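Local structure of type IV pilus biogenesis protein PilB (Streptococcus sanguinis, 7B7P) at residues E51-G56 with I149-D154; T31-L36 with K134-K139; Q21-T26 with S79-K84; N104-Y109 with I128-T133; K90-F95 with G143-A148. The protein is a minor pilin of type IV pili with a direct role in adhesion, joining a pilin module to a metal-binding von Willebrand factor A-like module. All coordinates share one frame; numbering follows the deposited sequence.

Overall arrangement
All five contacts lie in the pilin module, away from the magnesium site of the von Willebrand factor A-like module. Contacts 1 and 2 belong to one mixed sheet, in which strands 148-152 and 32-36 are neighbours; contact 1 is antiparallel and buried, with CH-pi packing on its rings, and contact 2 is parallel and partly buried, with a stacked phenylalanine pair. Contact 4 is the hairpin of a second, three-stranded sheet. Contact 5 ties the first strand of that sheet to the loop entering strand 148-152, through one backbone bond and mixed side-chain packing. Contact 3, at the surface, has no hydrogen bond between its segments and sets helix 9-27 against the loop after strand 79-80; Asp-24 of this helix also reaches contact 4.

Contact 1: residues E51-G56 with I149-D154; sequences EWSYIG and IAYRTD
Arg-152 lies across the indole of Trp-52, and its aliphatic part does most of the touching. From CB, which only grazes the ring at CZ3, the chain runs to CG, 3.4 Å from Trp-52 CE3, and on to CD, which sits over the six-membered ring in a CH-pi contact, 3.6 Å from its centroid. A bend at chi3 (65°) then lifts the guanidinium away from the ring but keeps it above the same face, at most a weak cation-pi attraction, with the planes 77° apart. Glu-51 O lies at the guanidinium edge, next to NH1, at a doubtfully short distance. Strands 53-57 and 148-152 are antiparallel neighbours in the mixed sheet of the pilin module, with Ser-53/Tyr-151 and Ile-55/Ile-149 as hydrogen-bonded pairs. Tyr-151 N gives a 2.7 Å bond to Ser-53 O. On the face carrying the side chains of these pairs, Ser-53 CB rests over the Tyr-151 ring, 3.4 Å from CZ, while the ring hydroxyl bonds to Asn-66. On the other face, Ala-150 CB packs over the ring of Tyr-54, 3.7 Å from CE2.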
# COMPACT_ATOMS: atom_id res chain seq x y z
N GLU A 51 -16.84 -12.85 12.62
CA GLU A 51 -15.59 -13.61 12.79
C GLU A 51 -14.51 -12.84 13.54
O GLU A 51 -13.36 -13.30 13.62
CB GLU A 51 -15.05 -14.12 11.45
CG GLU A 51 -16.13 -14.72 10.55
CD GLU A 51 -15.64 -15.01 9.14
OE1 GLU A 51 -16.41 -15.63 8.37
OE2 GLU A 51 -14.49 -14.64 8.81
N TRP A 52 -14.86 -11.69 14.12
CA TRP A 52 -13.98 -10.97 15.03
C TRP A 52 -14.57 -11.01 16.43
O TRP A 52 -15.75 -10.70 16.62
CB TRP A 52 -13.78 -9.53 14.57
CG TRP A 52 -12.95 -9.47 13.34
CD1 TRP A 52 -13.39 -9.40 12.05
CD2 TRP A 52 -11.51 -9.54 13.27
NE1 TRP A 52 -12.33 -9.39 11.18
CE2 TRP A 52 -11.16 -9.48 11.90
CE3 TRP A 52 -10.50 -9.62 14.22
CZ2 TRP A 52 -9.84 -9.51 11.47
CZ3 TRP A 52 -9.18 -9.65 13.79
CH2 TRP A 52 -8.86 -9.59 12.43
N SER A 53 -13.76 -11.42 17.40
CA SER A 53 -14.12 -11.35 18.81
C SER A 53 -13.75 -9.98 19.37
O SER A 53 -12.83 -9.32 18.88
CB SER A 53 -13.43 -12.47 19.58
OG SER A 53 -13.37 -13.64 18.79
N TYR A 54 -14.48 -9.55 20.39
CA TYR A 54 -14.37 -8.19 20.90
C TYR A 54 -14.27 -8.18 22.42
O TYR A 54 -14.79 -9.06 23.10
CB TYR A 54 -15.57 -7.32 20.48
CG TYR A 54 -15.67 -7.01 19.00
CD1 TYR A 54 -15.99 -8.01 18.08
CD2 TYR A 54 -15.47 -5.73 18.52
CE1 TYR A 54 -16.10 -7.72 16.73
CE2 TYR A 54 -15.57 -5.44 17.18
CZ TYR A 54 -15.89 -6.44 16.28
OH TYR A 54 -15.99 -6.16 14.94
N ILE A 55 -13.60 -7.15 22.95
CA ILE A 55 -13.64 -6.80 24.36
C ILE A 55 -13.96 -5.32 24.47
O ILE A 55 -13.35 -4.50 23.77
CB ILE A 55 -12.32 -7.11 25.09
CG1 ILE A 55 -11.98 -8.59 25.03
CG2 ILE A 55 -12.38 -6.66 26.54
CD1 ILE A 55 -10.54 -8.88 25.35
N GLY A 56 -14.89 -4.97 25.34
CA GLY A 56 -15.23 -3.58 25.52
C GLY A 56 -16.31 -3.45 26.57
O GLY A 56 -16.89 -4.44 27.03
N ILE A 149 -11.49 -3.39 21.83
CA ILE A 149 -10.54 -4.18 21.06
C ILE A 149 -11.31 -5.23 20.28
O ILE A 149 -12.34 -5.74 20.73
CB ILE A 149 -9.46 -4.86 21.96
CG1 ILE A 149 -8.25 -3.95 22.22
CG2 ILE A 149 -9.00 -6.18 21.39
CD1 ILE A 149 -7.37 -4.41 23.39
N ALA A 150 -10.80 -5.55 19.09
CA ALA A 150 -11.27 -6.68 18.30
C ALA A 150 -10.07 -7.57 17.98
O ALA A 150 -8.98 -7.07 17.69
CB ALA A 150 -11.94 -6.22 17.01
N TYR A 151 -10.27 -8.88 18.04
CA TYR A 151 -9.13 -9.79 17.96
C TYR A 151 -9.55 -11.13 17.39
O TYR A 151 -10.73 -11.49 17.39
CB TYR A 151 -8.50 -10.01 19.33
CG TYR A 151 -9.39 -10.79 20.28
CD1 TYR A 151 -10.44 -10.17 20.93
CD2 TYR A 151 -9.16 -12.14 20.53
CE1 TYR A 151 -11.26 -10.86 21.80
CE2 TYR A 151 -9.98 -12.86 21.40
CZ TYR A 151 -11.03 -12.21 22.03
OH TYR A 151 -11.86 -12.87 22.90
N ARG A 152 -8.56 -11.88 16.95
CA ARG A 152 -8.72 -13.28 16.59
C ARG A 152 -7.59 -14.09 17.21
O ARG A 152 -6.51 -13.56 17.50
CB ARG A 152 -8.73 -13.48 15.07
CG ARG A 152 -10.02 -13.03 14.40
CD ARG A 152 -9.93 -13.15 12.88
NE ARG A 152 -9.81 -14.54 12.46
CZ ARG A 152 -10.84 -15.38 12.38
NH1 ARG A 152 -12.06 -14.98 12.69
NH2 ARG A 152 -10.63 -16.63 11.98
N THR A 153 -7.85 -15.38 17.40
CA THR A 153 -6.87 -16.31 17.95
C THR A 153 -6.35 -17.30 16.92
O THR A 153 -5.41 -18.04 17.22
CB THR A 153 -7.49 -17.07 19.13
OG1 THR A 153 -8.86 -17.36 18.84
CG2 THR A 153 -7.43 -16.21 20.38
N ASP A 154 -6.92 -17.31 15.72
CA ASP A 154 -6.54 -18.15 14.60
C ASP A 154 -6.56 -17.28 13.34
O ASP A 154 -7.33 -16.32 13.28
CB ASP A 154 -7.50 -19.35 14.45
CG ASP A 154 -8.96 -18.96 14.71
OD1 ASP A 154 -9.21 -17.93 15.38
OD2 ASP A 154 -9.86 -19.71 14.28

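Contact 2: residues T31-L36 with K134-K139; sequences TSIFIL and KQVFSK
A parallel strand pair at the margin of the pilin module's mixed sheet brings the Phe-34 and Phe-137 rings together in an offset stack. Their centroids are 4.8 Å apart and their planes are inclined by 30°, so they are far from flush: Phe-137 CD2 is set over one face of Phe-34, toward the rim, and lies 3.4 Å from Phe-34 CZ. Phe-137 CB lies over that same face, 3.6 Å from Phe-34 CE2. Paired in register, the two residues project from the same face of the sheet. Trp-52 meets Phe-34 edge-to-face and Trp-421 of helix 402-424 meets Phe-137, which extends the aromatic cluster. On the other face Ile-33 CB touches Val-136 CG2 at 3.9 Å. Ile-33 and Ile-35 each use both N and O toward the partner strand, the shortest bond being Lys-139 N to Ile-35 O at 2.7 Å. This alternation, with one strand's residues bonding to positions before and after their neighbours, is the signature of a parallel beta pair, here with 136-139 as an outermost strand.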
# COMPACT_ATOMS: atom_id res chain seq x y z
N THR A 31 -3.85 -13.53 17.78
CA THR A 31 -2.88 -13.48 16.70
C THR A 31 -3.03 -12.23 15.83
O THR A 31 -2.18 -11.99 14.97
CB THR A 31 -2.97 -14.76 15.85
OG1 THR A 31 -4.35 -15.10 15.64
CG2 THR A 31 -2.27 -15.91 16.56
N SER A 32 -4.07 -11.43 16.05
CA SER A 32 -4.15 -10.09 15.47
C SER A 32 -5.07 -9.24 16.34
O SER A 32 -6.06 -9.74 16.87
CB SER A 32 -4.66 -10.11 14.02
OG SER A 32 -6.00 -10.57 13.96
N ILE A 33 -4.71 -7.97 16.50
CA ILE A 33 -5.39 -7.06 17.41
C ILE A 33 -5.72 -5.79 16.66
O ILE A 33 -4.86 -5.24 15.97
CB ILE A 33 -4.53 -6.69 18.64
CG1 ILE A 33 -4.12 -7.93 19.43
CG2 ILE A 33 -5.28 -5.70 19.53
CD1 ILE A 33 -5.19 -8.38 20.36
N PHE A 34 -6.95 -5.30 16.83
CA PHE A 34 -7.35 -3.99 16.36
C PHE A 34 -7.87 -3.20 17.55
O PHE A 34 -8.78 -3.66 18.24
CB PHE A 34 -8.44 -4.09 15.27
CG PHE A 34 -7.92 -4.60 13.95
CD1 PHE A 34 -7.75 -5.95 13.73
CD2 PHE A 34 -7.60 -3.71 12.92
CE1 PHE A 34 -7.26 -6.42 12.52
CE2 PHE A 34 -7.12 -4.17 11.71
CZ PHE A 34 -6.95 -5.53 11.51
N ILE A 35 -7.30 -2.02 17.79
CA ILE A 35 -7.88 -1.09 18.74
C ILE A 35 -8.95 -0.27 18.03
O ILE A 35 -8.72 0.26 16.94
CB ILE A 35 -6.80 -0.18 19.35
CG1 ILE A 35 -5.74 -1.01 20.08
CG2 ILE A 35 -7.42 0.79 20.34
CD1 ILE A 35 -4.96 -0.20 21.09
N LEU A 36 -10.13 -0.17 18.65
CA LEU A 36 -11.29 0.46 18.04
C LEU A 36 -11.77 1.65 18.86
O LEU A 36 -11.75 1.61 20.10
CB LEU A 36 -12.43 -0.54 17.89
CG LEU A 36 -12.01 -1.89 17.31
CD1 LEU A 36 -13.23 -2.78 17.21
CD2 LEU A 36 -11.34 -1.73 15.95
N LYS A 134 2.79 -9.37 16.38
CA LYS A 134 3.22 -8.11 15.79
C LYS A 134 2.17 -7.50 14.87
O LYS A 134 2.41 -6.43 14.29
CB LYS A 134 4.53 -8.30 15.01
CG LYS A 134 5.70 -8.76 15.88
CD LYS A 134 6.05 -10.21 15.59
CE LYS A 134 6.64 -10.91 16.82
NZ LYS A 134 6.10 -12.29 16.94
N GLN A 135 1.01 -8.14 14.72
CA GLN A 135 -0.08 -7.60 13.92
C GLN A 135 -1.09 -6.96 14.85
O GLN A 135 -2.16 -7.50 15.14
CB GLN A 135 -0.71 -8.68 13.06
CG GLN A 135 0.24 -9.27 12.07
CD GLN A 135 0.04 -10.75 11.89
OE1 GLN A 135 -1.02 -11.30 12.21
NE2 GLN A 135 1.06 -11.42 11.36
N VAL A 136 -0.73 -5.77 15.33
CA VAL A 136 -1.56 -4.92 16.16
C VAL A 136 -1.80 -3.63 15.39
O VAL A 136 -0.86 -3.00 14.91
CB VAL A 136 -0.91 -4.64 17.53
CG1 VAL A 136 0.40 -3.88 17.35
CG2 VAL A 136 -1.85 -3.89 18.45
N PHE A 137 -3.07 -3.26 15.24
CA PHE A 137 -3.47 -2.16 14.37
C PHE A 137 -4.43 -1.27 15.13
O PHE A 137 -5.11 -1.71 16.06
CB PHE A 137 -4.15 -2.66 13.10
CG PHE A 137 -3.42 -3.79 12.44
CD1 PHE A 137 -2.37 -3.54 11.57
CD2 PHE A 137 -3.77 -5.10 12.70
CE1 PHE A 137 -1.69 -4.58 10.97
CE2 PHE A 137 -3.08 -6.15 12.10
CZ PHE A 137 -2.05 -5.89 11.23
N SER A 138 -4.48 -0.01 14.73
CA SER A 138 -5.37 0.95 15.34
C SER A 138 -6.37 1.44 14.31
O SER A 138 -6.00 1.80 13.18
CB SER A 138 -4.61 2.13 15.92
OG SER A 138 -5.51 3.17 16.22
N LYS A 139 -7.65 1.44 14.70
CA LYS A 139 -8.73 2.02 13.92
C LYS A 139 -9.36 3.17 14.68
O LYS A 139 -10.57 3.38 14.60
CB LYS A 139 -9.77 0.95 13.57
CG LYS A 139 -9.28 0.00 12.50
CD LYS A 139 -10.41 -0.81 11.89
CE LYS A 139 -10.03 -1.28 10.50
NZ LYS A 139 -10.96 -2.30 9.96

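Contact 3: residues Q21-T26 with S79-K84; sequences QYVDRT and SELGTK
Helix 9-27, the long N-terminal helix of the pilin module, packs here on the loop that follows strand 79-80, at the margin of the mixed sheet it lies against. An N-terminal helix laid on a beta sheet is the basic plan of type IV pilins. Leu-81 is the central apolar residue on the loop side, and its two methyl branches go to different helix residues. CD2 reaches Tyr-22, 3.5 Å from its CB and a little farther from CG, while CD1 points into the angle between Val-23 and Thr-26, at 4.1 Å from both Val-23 CG2 and Thr-26 CG2. Ile-55 of strand 53-57 touches these same two helix residues, which continues the apolar seam toward the sheet. Tyr-22 has CG anti to its carbonyl carbon (chi1 -80°), and its ring extends along the loop, with CD2 3.2 Å from Gly-82 N. Gly-82 also brings its CA close to the ring, 3.4 Å from Tyr-22 CE2. No hydrogen bond joins the two segments, but earlier in the helix Ser-19 OG bonds to Leu-81 O and Glu-15 OE2 to Thr-83 N. At the far end of the tyrosine, Thr-83 CG2 meets the ring edge, 3.4 Å from Tyr-22 OH.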
# COMPACT_ATOMS: atom_id res chain seq x y z
N GLN A 21 -6.55 -8.29 34.41
CA GLN A 21 -5.80 -9.51 34.16
C GLN A 21 -6.58 -10.44 33.23
O GLN A 21 -5.99 -11.08 32.36
CB GLN A 21 -5.45 -10.20 35.48
CG GLN A 21 -4.50 -9.36 36.34
CD GLN A 21 -3.82 -10.12 37.47
OE1 GLN A 21 -4.41 -11.02 38.07
NE2 GLN A 21 -2.58 -9.75 37.76
N TYR A 22 -7.91 -10.50 33.39
CA TYR A 22 -8.72 -11.25 32.43
C TYR A 22 -8.50 -10.74 31.02
O TYR A 22 -8.19 -11.52 30.11
CB TYR A 22 -10.21 -11.15 32.79
CG TYR A 22 -10.64 -12.09 33.89
CD1 TYR A 22 -10.11 -13.37 33.99
CD2 TYR A 22 -11.58 -11.69 34.83
CE1 TYR A 22 -10.51 -14.23 35.01
CE2 TYR A 22 -11.98 -12.53 35.84
CZ TYR A 22 -11.45 -13.79 35.93
OH TYR A 22 -11.88 -14.61 36.95
N VAL A 23 -8.66 -9.42 30.82
CA VAL A 23 -8.41 -8.82 29.51
C VAL A 23 -7.01 -9.15 29.01
O VAL A 23 -6.85 -9.69 27.91
CB VAL A 23 -8.64 -7.30 29.57
CG1 VAL A 23 -8.17 -6.65 28.29
CG2 VAL A 23 -10.11 -7.00 29.82
N ASP A 24 -5.99 -8.88 29.82
CA ASP A 24 -4.62 -9.17 29.38
C ASP A 24 -4.44 -10.65 29.05
O ASP A 24 -3.67 -11.00 28.15
CB ASP A 24 -3.60 -8.74 30.44
CG ASP A 24 -2.16 -8.76 29.92
OD1 ASP A 24 -1.93 -8.27 28.80
OD2 ASP A 24 -1.24 -9.26 30.61
N ARG A 25 -5.16 -11.53 29.75
CA ARG A 25 -5.03 -12.96 29.50
C ARG A 25 -5.58 -13.32 28.12
O ARG A 25 -4.91 -13.98 27.32
CB ARG A 25 -5.76 -13.74 30.59
CG ARG A 25 -5.18 -15.10 30.95
CD ARG A 25 -5.44 -15.41 32.43
NE ARG A 25 -4.20 -15.65 33.16
CZ ARG A 25 -3.95 -15.23 34.40
NH1 ARG A 25 -4.87 -14.54 35.07
NH2 ARG A 25 -2.78 -15.51 34.97
N THR A 26 -6.81 -12.89 27.84
CA THR A 26 -7.40 -13.20 26.55
C THR A 26 -6.69 -12.44 25.42
O THR A 26 -6.50 -12.99 24.33
CB THR A 26 -8.91 -12.95 26.61
OG1 THR A 26 -9.48 -12.99 25.29
CG2 THR A 26 -9.22 -11.65 27.25
N SER A 79 -20.10 -12.70 27.42
CA SER A 79 -19.71 -13.04 28.78
C SER A 79 -19.00 -11.86 29.43
O SER A 79 -18.16 -11.22 28.80
CB SER A 79 -18.80 -14.27 28.81
OG SER A 79 -18.18 -14.41 30.08
N GLU A 80 -19.33 -11.59 30.70
CA GLU A 80 -18.61 -10.55 31.43
C GLU A 80 -17.24 -11.06 31.86
O GLU A 80 -17.12 -12.17 32.38
CB GLU A 80 -19.40 -10.08 32.65
CG GLU A 80 -18.72 -8.88 33.32
CD GLU A 80 -18.44 -9.06 34.82
OE1 GLU A 80 -19.02 -9.98 35.45
OE2 GLU A 80 -17.59 -8.31 35.36
N LEU A 81 -16.22 -10.24 31.64
CA LEU A 81 -14.86 -10.52 32.10
C LEU A 81 -14.72 -9.95 33.50
O LEU A 81 -14.72 -8.73 33.70
CB LEU A 81 -13.83 -9.92 31.15
CG LEU A 81 -13.46 -10.88 30.02
CD1 LEU A 81 -12.59 -10.17 29.03
CD2 LEU A 81 -12.74 -12.09 30.58
N GLY A 82 -14.62 -10.84 34.48
CA GLY A 82 -14.68 -10.47 35.87
C GLY A 82 -15.43 -11.53 36.64
O GLY A 82 -15.70 -12.62 36.13
N THR A 83 -15.77 -11.20 37.88
CA THR A 83 -16.44 -12.17 38.75
C THR A 83 -17.62 -11.62 39.53
O THR A 83 -18.48 -12.41 39.93
CB THR A 83 -15.43 -12.78 39.75
OG1 THR A 83 -14.77 -11.74 40.48
CG2 THR A 83 -14.40 -13.66 39.04
N LYS A 84 -17.73 -10.31 39.76
CA LYS A 84 -18.71 -9.82 40.71
C LYS A 84 -19.25 -8.47 40.28
O LYS A 84 -18.73 -7.82 39.37
CB LYS A 84 -18.13 -9.72 42.13
CG LYS A 84 -16.89 -8.83 42.23
CD LYS A 84 -16.20 -8.92 43.59
CE LYS A 84 -16.88 -8.05 44.64
NZ LYS A 84 -17.57 -6.87 44.04

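Contact 4: residues N104-Y109 with I128-T133; sequences NRLISY and ISALNT
Ile-107 O accepts the shortest hydrogen bond between the two segments, 2.8 Å from Ser-129 N, and the same oxygen also receives a CA-H...O contact from Ile-128 CA. Ile-107 N returns a bond to Ser-129 O, with the donor standing above the carbonyl plane by 37°, and Leu-131 N reaches Arg-105 O at 2.9 Å in a nearly straight bond. Strands 104-112 and 124-130 are thereby joined as an antiparallel pair of the three-stranded sheet. Leu-131, just past the strand, turns its two methyl branches to different partners: CD2 meets Ile-107 CG2 at 3.7 Å, the side chains crossing at about a right angle, and CD1 lies 4.1 Å from Arg-105 CB. Tyr-109 brings CE2 to within 3.8 Å of Ser-129 CB on the face turned to helix 9-27. On the other face Leu-106 CD2 packs on Ala-130 CB at 3.9 Å, and Ile-128 CD1 on Ser-108 CB at 3.7 Å. Asn-104 ND2 adds a weak bond to Leu-131 O. The hydroxyls of Ser-129 and Tyr-109 both bond to Asp-24 OD1 of the helix, so that one carboxylate oxygen ties both strands to it and its negative charge is probably eased by the pair.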
# COMPACT_ATOMS: atom_id res chain seq x y z
N ASN A 104 8.74 -7.50 21.26
CA ASN A 104 7.34 -7.54 21.68
C ASN A 104 6.74 -6.15 21.58
O ASN A 104 7.35 -5.17 22.02
CB ASN A 104 7.18 -8.03 23.12
CG ASN A 104 7.70 -9.44 23.34
OD1 ASN A 104 8.91 -9.67 23.39
ND2 ASN A 104 6.79 -10.39 23.54
N ARG A 105 5.54 -6.06 21.02
CA ARG A 105 4.80 -4.82 21.03
C ARG A 105 4.14 -4.63 22.38
O ARG A 105 3.64 -5.59 22.98
CB ARG A 105 3.74 -4.82 19.92
CG ARG A 105 4.24 -4.30 18.58
CD ARG A 105 4.29 -2.76 18.54
NE ARG A 105 5.17 -2.31 17.47
CZ ARG A 105 5.74 -1.11 17.40
NH1 ARG A 105 5.54 -0.20 18.35
NH2 ARG A 105 6.53 -0.81 16.36
N LEU A 106 4.16 -3.40 22.87
CA LEU A 106 3.56 -3.07 24.15
C LEU A 106 2.15 -2.53 23.99
O LEU A 106 1.80 -1.93 22.97
CB LEU A 106 4.41 -2.05 24.90
CG LEU A 106 5.81 -2.59 25.20
CD1 LEU A 106 6.58 -1.61 26.03
CD2 LEU A 106 5.71 -3.94 25.91
N ILE A 107 1.34 -2.75 25.02
CA ILE A 107 -0.01 -2.21 25.10
C ILE A 107 -0.23 -1.65 26.50
O ILE A 107 0.32 -2.17 27.49
CB ILE A 107 -1.06 -3.27 24.75
CG1 ILE A 107 -2.45 -2.65 24.63
CG2 ILE A 107 -1.10 -4.37 25.80
CD1 ILE A 107 -3.50 -3.66 24.24
N SER A 108 -1.01 -0.59 26.60
CA SER A 108 -1.37 -0.03 27.89
C SER A 108 -2.87 -0.14 28.08
O SER A 108 -3.66 0.07 27.15
CB SER A 108 -0.89 1.42 28.03
OG SER A 108 -1.91 2.34 27.78
N TYR A 109 -3.26 -0.53 29.28
CA TYR A 109 -4.65 -0.63 29.68
C TYR A 109 -4.96 0.47 30.69
O TYR A 109 -4.13 0.82 31.53
CB TYR A 109 -4.95 -1.97 30.32
CG TYR A 109 -4.59 -3.18 29.52
CD1 TYR A 109 -5.17 -3.42 28.27
CD2 TYR A 109 -3.71 -4.12 30.03
CE1 TYR A 109 -4.86 -4.56 27.55
CE2 TYR A 109 -3.39 -5.26 29.32
CZ TYR A 109 -3.97 -5.48 28.08
OH TYR A 109 -3.63 -6.62 27.38
N ILE A 128 1.12 -1.34 31.73
CA ILE A 128 1.79 -1.79 30.52
C ILE A 128 1.83 -3.31 30.52
O ILE A 128 2.26 -3.93 31.50
CB ILE A 128 3.21 -1.22 30.44
CG1 ILE A 128 3.18 0.26 30.08
CG2 ILE A 128 4.07 -2.02 29.44
CD1 ILE A 128 2.60 0.54 28.72
N SER A 129 1.39 -3.92 29.43
CA SER A 129 1.59 -5.34 29.18
C SER A 129 2.26 -5.51 27.81
O SER A 129 2.52 -4.54 27.08
CB SER A 129 0.27 -6.11 29.26
OG SER A 129 0.48 -7.50 29.03
N ALA A 130 2.56 -6.74 27.45
CA ALA A 130 3.19 -7.03 26.18
C ALA A 130 2.31 -8.02 25.43
O ALA A 130 1.66 -8.87 26.04
CB ALA A 130 4.60 -7.60 26.36
N LEU A 131 2.29 -7.89 24.10
CA LEU A 131 1.52 -8.77 23.23
C LEU A 131 2.41 -9.84 22.63
O LEU A 131 3.63 -9.71 22.59
CB LEU A 131 0.83 -7.98 22.12
CG LEU A 131 0.17 -6.69 22.56
CD1 LEU A 131 -0.01 -5.77 21.39
CD2 LEU A 131 -1.16 -7.00 23.22
N ASN A 132 1.78 -10.90 22.13
CA ASN A 132 2.51 -11.99 21.48
C ASN A 132 2.40 -11.98 19.96
O ASN A 132 2.99 -12.85 19.31
CB ASN A 132 2.02 -13.34 22.03
CG ASN A 132 2.26 -13.48 23.51
OD1 ASN A 132 3.40 -13.43 23.98
ND2 ASN A 132 1.17 -13.62 24.28
N THR A 133 1.69 -11.02 19.37
CA THR A 133 1.63 -10.83 17.93
C THR A 133 2.20 -9.46 17.58
O THR A 133 2.13 -8.52 18.37
CB THR A 133 0.18 -10.93 17.39
OG1 THR A 133 0.12 -10.41 16.06
CG2 THR A 133 -0.79 -10.13 18.25

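Contact 5: residues K90-F95 with G143-A148; sequences KLDLEF and GKKGIA
Lys-145 and Glu-94 cross at about a right angle, the lysine's methylene chain passing over the carboxylate where strand 92-101 of the three-stranded sheet meets the loop leading into strand 148-152. The glutamate is extended, with CG anti to the backbone N (chi1 169°), and its CD lies 3.6 Å from Lys-145 CG. Asp-92, two residues earlier in the strand, also crosses the lysine at about a right angle, its OD1 3.7 Å from Lys-145 CE. Bends at chi3 and chi4 leave the ammonium beyond salt-bridge distance of both acids, although their negative charges would probably still attract it. Beside this surface group Gly-146 offers its carbonyl to the strand, and the backbones are joined by Phe-95 N to Gly-146 O, a 3.2 Å bond with an N-H...O angle of 168°. Next along the loop, Ile-147 and Ala-148 form a classic beta bulge opposite Leu-36. The Phe-95 ring presents its edge to this loop: Ile-147 C lies in the ring plane, and CD1 is 3.5 Å from Ala-148 N. Val-23 of helix 9-27 also touches that ring. Ile-147 turns its CG2 to the strand backbone, 3.2 Å from Leu-93 O.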
# COMPACT_ATOMS: atom_id res chain seq x y z
N LYS A 90 -19.89 3.27 37.14
CA LYS A 90 -19.66 3.45 35.71
C LYS A 90 -18.16 3.50 35.44
O LYS A 90 -17.40 4.14 36.17
CB LYS A 90 -20.36 4.71 35.21
CG LYS A 90 -21.75 4.43 34.62
CD LYS A 90 -22.86 4.80 35.61
CE LYS A 90 -24.16 5.18 34.90
NZ LYS A 90 -25.17 5.81 35.81
N LEU A 91 -17.74 2.81 34.37
CA LEU A 91 -16.34 2.49 34.13
C LEU A 91 -15.79 3.25 32.93
O LEU A 91 -16.52 3.61 32.01
CB LEU A 91 -16.18 0.98 33.91
CG LEU A 91 -16.50 0.10 35.11
CD1 LEU A 91 -16.35 -1.37 34.76
CD2 LEU A 91 -15.58 0.47 36.26
N ASP A 92 -14.47 3.48 32.95
CA ASP A 92 -13.73 4.13 31.86
C ASP A 92 -12.64 3.17 31.40
O ASP A 92 -11.66 2.95 32.12
CB ASP A 92 -13.16 5.47 32.33
CG ASP A 92 -12.53 6.29 31.19
OD1 ASP A 92 -12.91 6.09 30.01
OD2 ASP A 92 -11.67 7.15 31.48
N LEU A 93 -12.80 2.60 30.20
CA LEU A 93 -11.90 1.58 29.67
C LEU A 93 -11.21 2.11 28.41
O LEU A 93 -11.88 2.51 27.46
CB LEU A 93 -12.66 0.30 29.35
CG LEU A 93 -11.92 -0.69 28.46
CD1 LEU A 93 -10.69 -1.25 29.18
CD2 LEU A 93 -12.87 -1.80 28.04
N GLU A 94 -9.88 2.09 28.40
CA GLU A 94 -9.13 2.63 27.27
C GLU A 94 -7.91 1.76 26.98
O GLU A 94 -7.21 1.34 27.91
CB GLU A 94 -8.70 4.08 27.55
CG GLU A 94 -7.71 4.62 26.53
CD GLU A 94 -7.43 6.11 26.66
OE1 GLU A 94 -7.78 6.70 27.71
OE2 GLU A 94 -6.86 6.68 25.71
N PHE A 95 -7.66 1.50 25.69
CA PHE A 95 -6.50 0.75 25.24
C PHE A 95 -5.60 1.62 24.38
O PHE A 95 -6.06 2.55 23.71
CB PHE A 95 -6.88 -0.48 24.44
CG PHE A 95 -7.92 -1.33 25.09
CD1 PHE A 95 -9.26 -1.01 24.97
CD2 PHE A 95 -7.56 -2.44 25.85
CE1 PHE A 95 -10.23 -1.78 25.57
CE2 PHE A 95 -8.53 -3.22 26.45
CZ PHE A 95 -9.86 -2.89 26.31
N GLY A 143 -9.02 12.49 17.27
CA GLY A 143 -8.38 12.39 18.57
C GLY A 143 -9.35 11.65 19.47
O GLY A 143 -9.56 12.03 20.62
N LYS A 144 -9.98 10.60 18.92
CA LYS A 144 -10.87 9.74 19.69
C LYS A 144 -10.07 8.87 20.66
O LYS A 144 -8.86 8.64 20.49
CB LYS A 144 -11.69 8.83 18.77
CG LYS A 144 -12.54 9.53 17.74
CD LYS A 144 -13.96 9.73 18.24
CE LYS A 144 -14.94 8.93 17.40
NZ LYS A 144 -16.24 8.78 18.11
N LYS A 145 -10.77 8.35 21.67
CA LYS A 145 -10.15 7.65 22.79
C LYS A 145 -9.74 6.22 22.46
O LYS A 145 -8.61 5.81 22.75
CB LYS A 145 -11.10 7.64 23.99
CG LYS A 145 -10.38 7.72 25.32
CD LYS A 145 -11.33 7.38 26.48
CE LYS A 145 -11.08 8.27 27.69
NZ LYS A 145 -11.53 9.68 27.47
N GLY A 146 -10.63 5.41 21.88
CA GLY A 146 -10.25 4.02 21.67
C GLY A 146 -10.54 3.15 22.88
O GLY A 146 -9.69 2.96 23.76
N ILE A 147 -11.75 2.60 22.91
CA ILE A 147 -12.37 2.11 24.13
C ILE A 147 -12.71 0.63 24.04
O ILE A 147 -13.53 0.14 24.80
CB ILE A 147 -13.61 2.96 24.47
CG1 ILE A 147 -14.41 3.27 23.20
CG2 ILE A 147 -13.20 4.25 25.14
CD1 ILE A 147 -15.33 2.17 22.76
N ALA A 148 -12.11 -0.07 23.09
CA ALA A 148 -12.50 -1.44 22.81
C ALA A 148 -11.45 -2.07 21.91
O ALA A 148 -10.64 -1.37 21.29
CB ALA A 148 -13.88 -1.50 22.15